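Local coordinates for protein endoglucanase (Clostridium thermocellum, PDB 2E4T) that probably cleaves internal β-1,4-glucosidic linkages of cellulose and xyloglucan, using the TIM-barrel endoglucanase domain of a larger multidomain enzyme, at residues 26-31 / 405-410; 109-114 / 188-193. All coordinates share one frame; numbering follows the deposited sequence.

Both contacts show how aromatic rings fasten a TIM barrel to its surroundings, yet they use different strands and helices of the same barrel and their centres lie about 30 Å apart. Contact 1 sits nearer the middle of the chain, where barrel strand 26-30 meets helix 398-408 beside strands of the β-sandwich. Contact 2 lies further out, among the loops that follow barrel strands 104-109 and 180-183. Every touching residue is buried in both, although contact 2 lies nearer the surface, with exposed H192 nearby. The chemistry differs accordingly: two tyrosines and a threonine methyl meet in contact 1, whereas one tryptophan face receives an alanine in contact 2. Along the chain, contact 2 is nested inside contact 1.

Contact 1 (26-31 / 405-410); sequences YIYGSN and NLYTNY
Y28, at a corner of the chain in strand 26-30, has its CA 7.3 Å from the CA of T408, the last residue of helix 398-408. From this corner the tyrosine side chain points toward the helix and is met by two successive residues, Y407 and T408. The closest touch is the methyl CG2 of T408, 3.3 Å from Y28 CB, a tight fit at the root of the ring. Further along, Y28 CE1 lies 3.5 Å from Y407 CB, and the phenol oxygen OH of Y28 reaches to 3.5 Å from Y407 CD1. The two rings are tilted by only 29°, but they are slid so far apart, with centroids separated by 5.4 Å, that they hardly overlap. The other side of the Y28 ring is filled from within its own segment: I27 CG1 sits 3.5 Å above the ring plane of Y28, near its centre.

The contact joins the parallel β-barrel of a TIM-barrel glycoside hydrolase to the helix 398-408, which leads into the C-terminal strands of the β-sandwich domain. L378 of helix 368-384 touches both tyrosines, and I449 of sandwich strand 442-452 packs on Y407. The hydroxyl of Y407 is bonded to the carbonyl of A375, which anchors the outer end of its ring.

T408 divides its branches by polarity. With CG2 anti to its carbonyl carbon (OG1 at chi1 63°), the methyl faces Y28 while OG1 lies within hydrogen-bonding reach of the carbonyls of T37 and I404, which must share its one proton. N405 also bonds to T37, so the end of the helix is tied to the chain segment that supplies the zinc ligand D35. The zinc ion itself, bound by D35, A395 and E401, is about 13 Å from the T408 side chain.

Contact 2 (109-114 / 188-193); sequences LQAAGY and ALWSHT
A112 sits over one face of the W190 indole, joining two loops of the TIM barrel: one follows strand 104-109, and the other follows strand 180-183 and leads into the short helix 190-193. Both leave the carboxyl ends of their strands, the side of the barrel that bears the active site in TIM-barrel glycoside hydrolases.

The tight part is the tryptophan face. A112 CA stands 3.6 Å from the centroid of the six-membered ring of W190, 11° off the ring normal, a CH-pi contact with CA almost directly over the ring centre. Its methyl extends the cover toward the ring fusion, with A112 CB 3.6 Å from W190 CE2. Even the backbone joins in, as A112 N is 3.6 Å from W190 CZ2. The indole is directed here by chi1 of -75°, which sets CG anti to the carbonyl carbon, and its rotation is steadied by D184: OD1 takes the indole NE1-H while OD2 takes the backbone N-H groups of A111 and A112. A single carboxylate thus holds both sides of the contact.

Packing slackens toward A111, whose CB is 4.3 Å from W190 CZ2. Beyond the ring face lie partly exposed residues, G113 and Y114 on one segment and S191 on the other, and H192 faces solvent. G113, at phi 140°, turns the chain where a side chain would collide with the carbonyl oxygen of A112. A111 O approaches W190 CH2 obliquely, to 3.8 Å, and also accepts a hydrogen bond from NZ of K210.

Contact 1 (26-31 / 405-410)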
# COMPACT_ATOMS: atom_id res chain seq x y z
N TYR A 26 3.17 -2.16 -9.29
CA TYR A 26 3.32 -1.20 -8.20
C TYR A 26 2.90 -1.75 -6.85
O TYR A 26 2.83 -1.00 -5.86
CB TYR A 26 2.51 0.08 -8.51
CG TYR A 26 2.73 0.57 -9.91
CD1 TYR A 26 4.04 0.83 -10.40
CD2 TYR A 26 1.64 0.78 -10.77
CE1 TYR A 26 4.23 1.26 -11.71
CE2 TYR A 26 1.83 1.22 -12.07
CZ TYR A 26 3.11 1.47 -12.54
OH TYR A 26 3.29 1.90 -13.84
N ILE A 27 2.66 -3.09 -6.75
CA ILE A 27 2.27 -3.68 -5.50
C ILE A 27 3.41 -3.87 -4.52
O ILE A 27 3.17 -4.16 -3.33
CB ILE A 27 1.52 -5.01 -5.70
CG1 ILE A 27 2.38 -6.03 -6.43
CG2 ILE A 27 0.17 -4.74 -6.40
CD1 ILE A 27 1.77 -7.42 -6.42
N TYR A 28 4.66 -3.72 -4.98
CA TYR A 28 5.84 -4.02 -4.17
C TYR A 28 6.48 -2.75 -3.63
O TYR A 28 7.71 -2.56 -3.66
CB TYR A 28 6.87 -4.81 -5.02
CG TYR A 28 6.26 -5.98 -5.76
CD1 TYR A 28 5.83 -7.14 -5.11
CD2 TYR A 28 6.13 -5.95 -7.15
CE1 TYR A 28 5.30 -8.21 -5.79
CE2 TYR A 28 5.60 -7.03 -7.85
CZ TYR A 28 5.19 -8.17 -7.18
OH TYR A 28 4.65 -9.27 -7.83
N GLY A 29 5.63 -1.84 -3.09
CA GLY A 29 6.13 -0.54 -2.67
C GLY A 29 6.34 -0.41 -1.15
O GLY A 29 6.01 -1.30 -0.35
N SER A 30 6.86 0.78 -0.78
CA SER A 30 7.03 1.10 0.63
C SER A 30 6.75 2.61 0.87
O SER A 30 6.80 3.43 -0.04
CB SER A 30 8.45 0.75 1.14
OG SER A 30 9.45 1.62 0.61
N ASN A 31 6.50 2.91 2.15
CA ASN A 31 6.42 4.28 2.64
C ASN A 31 7.77 4.80 3.13
O ASN A 31 8.08 5.98 2.96
CB ASN A 31 5.43 4.41 3.79
CG ASN A 31 3.99 4.29 3.36
OD1 ASN A 31 3.35 5.31 3.04
ND2 ASN A 31 3.41 3.08 3.40
N ASN A 405 11.99 -8.52 -1.62
CA ASN A 405 13.02 -8.85 -2.61
C ASN A 405 12.79 -10.20 -3.25
O ASN A 405 13.25 -10.43 -4.39
CB ASN A 405 14.42 -8.81 -1.97
CG ASN A 405 14.95 -7.41 -1.84
OD1 ASN A 405 14.57 -6.48 -2.55
ND2 ASN A 405 15.92 -7.26 -0.89
N LEU A 406 12.11 -11.13 -2.59
CA LEU A 406 11.82 -12.43 -3.21
C LEU A 406 11.04 -12.20 -4.53
O LEU A 406 11.18 -13.01 -5.48
CB LEU A 406 11.06 -13.31 -2.26
CG LEU A 406 11.04 -14.80 -2.64
CD1 LEU A 406 12.40 -15.45 -2.57
CD2 LEU A 406 10.02 -15.54 -1.75
N TYR A 407 10.21 -11.15 -4.57
CA TYR A 407 9.50 -10.78 -5.77
C TYR A 407 10.27 -9.82 -6.66
O TYR A 407 10.20 -9.93 -7.89
CB TYR A 407 8.14 -10.14 -5.45
CG TYR A 407 7.14 -11.13 -4.91
CD1 TYR A 407 6.15 -11.67 -5.77
CD2 TYR A 407 7.17 -11.54 -3.58
CE1 TYR A 407 5.22 -12.57 -5.30
CE2 TYR A 407 6.26 -12.47 -3.09
CZ TYR A 407 5.25 -12.98 -3.95
OH TYR A 407 4.34 -13.91 -3.52
N THR A 408 10.95 -8.83 -6.09
CA THR A 408 11.46 -7.73 -6.89
C THR A 408 12.92 -7.86 -7.29
O THR A 408 13.36 -7.12 -8.20
CB THR A 408 11.29 -6.38 -6.13
OG1 THR A 408 12.11 -6.52 -4.96
CG2 THR A 408 9.86 -6.09 -5.80
N ASN A 409 13.69 -8.69 -6.59
CA ASN A 409 15.15 -8.70 -6.82
C ASN A 409 15.68 -9.95 -6.11
O ASN A 409 16.43 -9.87 -5.11
CB ASN A 409 15.80 -7.43 -6.30
CG ASN A 409 17.22 -7.28 -6.81
OD1 ASN A 409 17.82 -8.23 -7.35
ND2 ASN A 409 17.75 -6.08 -6.69
N TYR A 410 15.30 -11.12 -6.61
CA TYR A 410 15.60 -12.32 -5.85
C TYR A 410 17.07 -12.75 -5.92
O TYR A 410 17.52 -13.49 -5.04
CB TYR A 410 14.66 -13.49 -6.23
CG TYR A 410 14.72 -13.89 -7.67
CD1 TYR A 410 15.74 -14.67 -8.20
CD2 TYR A 410 13.73 -13.48 -8.55
CE1 TYR A 410 15.73 -15.01 -9.56
CE2 TYR A 410 13.74 -13.79 -9.90
CZ TYR A 410 14.72 -14.55 -10.39
OH TYR A 410 14.71 -14.86 -11.73

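Contact 2 (109-114 / 188-193)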
# COMPACT_ATOMS: atom_id res chain seq x y z
N LEU A 109 -1.44 15.06 -0.94
CA LEU A 109 -1.86 16.46 -0.92
C LEU A 109 -2.75 16.69 0.32
O LEU A 109 -3.28 15.77 0.93
CB LEU A 109 -2.62 16.81 -2.21
CG LEU A 109 -1.80 16.59 -3.49
CD1 LEU A 109 -2.70 16.91 -4.70
CD2 LEU A 109 -0.54 17.44 -3.50
N GLN A 110 -2.90 17.99 0.65
CA GLN A 110 -3.44 18.39 1.94
C GLN A 110 -4.91 18.83 1.80
O GLN A 110 -5.22 19.78 1.07
CB GLN A 110 -2.57 19.55 2.47
CG GLN A 110 -1.16 19.10 2.84
CD GLN A 110 -0.32 18.59 1.68
OE1 GLN A 110 -0.18 19.27 0.64
NE2 GLN A 110 0.27 17.40 1.86
N ALA A 111 -5.79 18.13 2.53
CA ALA A 111 -7.20 18.36 2.44
C ALA A 111 -7.89 18.64 3.77
O ALA A 111 -9.04 19.06 3.79
CB ALA A 111 -7.94 17.22 1.71
N ALA A 112 -7.23 18.39 4.90
CA ALA A 112 -7.87 18.57 6.20
C ALA A 112 -8.26 20.05 6.42
O ALA A 112 -9.20 20.31 7.18
CB ALA A 112 -7.00 18.07 7.33
N GLY A 113 -7.54 20.96 5.81
CA GLY A 113 -8.00 22.34 5.66
C GLY A 113 -6.95 23.40 5.86
O GLY A 113 -7.11 24.52 5.37
N TYR A 114 -5.87 23.06 6.59
CA TYR A 114 -4.83 24.02 6.94
C TYR A 114 -3.48 23.27 6.97
O TYR A 114 -3.44 22.03 7.19
CB TYR A 114 -5.08 24.60 8.34
CG TYR A 114 -6.34 25.43 8.40
CD1 TYR A 114 -6.29 26.82 8.19
CD2 TYR A 114 -7.58 24.86 8.65
CE1 TYR A 114 -7.45 27.58 8.20
CE2 TYR A 114 -8.76 25.60 8.63
CZ TYR A 114 -8.66 26.98 8.41
OH TYR A 114 -9.84 27.72 8.41
N ALA A 188 -11.01 10.08 8.71
CA ALA A 188 -11.81 9.79 9.87
C ALA A 188 -11.03 9.90 11.17
O ALA A 188 -11.65 9.92 12.25
CB ALA A 188 -12.52 8.45 9.76
N LEU A 189 -9.70 9.98 11.08
CA LEU A 189 -8.85 10.24 12.27
C LEU A 189 -8.38 11.71 12.30
O LEU A 189 -7.67 12.06 13.25
CB LEU A 189 -7.69 9.29 12.36
CG LEU A 189 -8.10 7.82 12.57
CD1 LEU A 189 -6.86 6.96 12.80
CD2 LEU A 189 -9.10 7.63 13.71
N TRP A 190 -8.79 12.58 11.38
CA TRP A 190 -8.34 13.97 11.46
C TRP A 190 -8.61 14.55 12.85
O TRP A 190 -7.75 15.27 13.41
CB TRP A 190 -9.01 14.83 10.40
CG TRP A 190 -8.52 14.67 9.02
CD1 TRP A 190 -7.31 14.19 8.60
CD2 TRP A 190 -9.21 15.10 7.83
NE1 TRP A 190 -7.20 14.26 7.21
CE2 TRP A 190 -8.36 14.83 6.72
CE3 TRP A 190 -10.47 15.66 7.60
CZ2 TRP A 190 -8.75 15.14 5.40
CZ3 TRP A 190 -10.86 15.96 6.29
CH2 TRP A 190 -10.00 15.71 5.22
N SER A 191 -9.82 14.33 13.38
CA SER A 191 -10.16 14.97 14.64
C SER A 191 -9.41 14.37 15.86
O SER A 191 -9.44 14.99 16.93
CB SER A 191 -11.66 14.86 14.87
OG SER A 191 -12.03 13.47 14.88
N HIS A 192 -8.78 13.20 15.67
CA HIS A 192 -7.99 12.56 16.70
C HIS A 192 -6.49 12.87 16.54
O HIS A 192 -5.80 13.23 17.52
CB HIS A 192 -8.23 11.04 16.63
CG HIS A 192 -7.47 10.33 17.65
ND1 HIS A 192 -6.32 9.58 17.47
CD2 HIS A 192 -7.76 10.26 18.96
CE1 HIS A 192 -5.95 9.06 18.64
NE2 HIS A 192 -6.81 9.47 19.56
N THR A 193 -5.97 12.70 15.32
CA THR A 193 -4.55 12.91 15.05
C THR A 193 -4.21 14.39 14.93
O THR A 193 -3.14 14.82 15.35
CB THR A 193 -4.18 12.16 13.77
OG1 THR A 193 -4.53 10.78 13.99
CG2 THR A 193 -2.72 12.32 13.41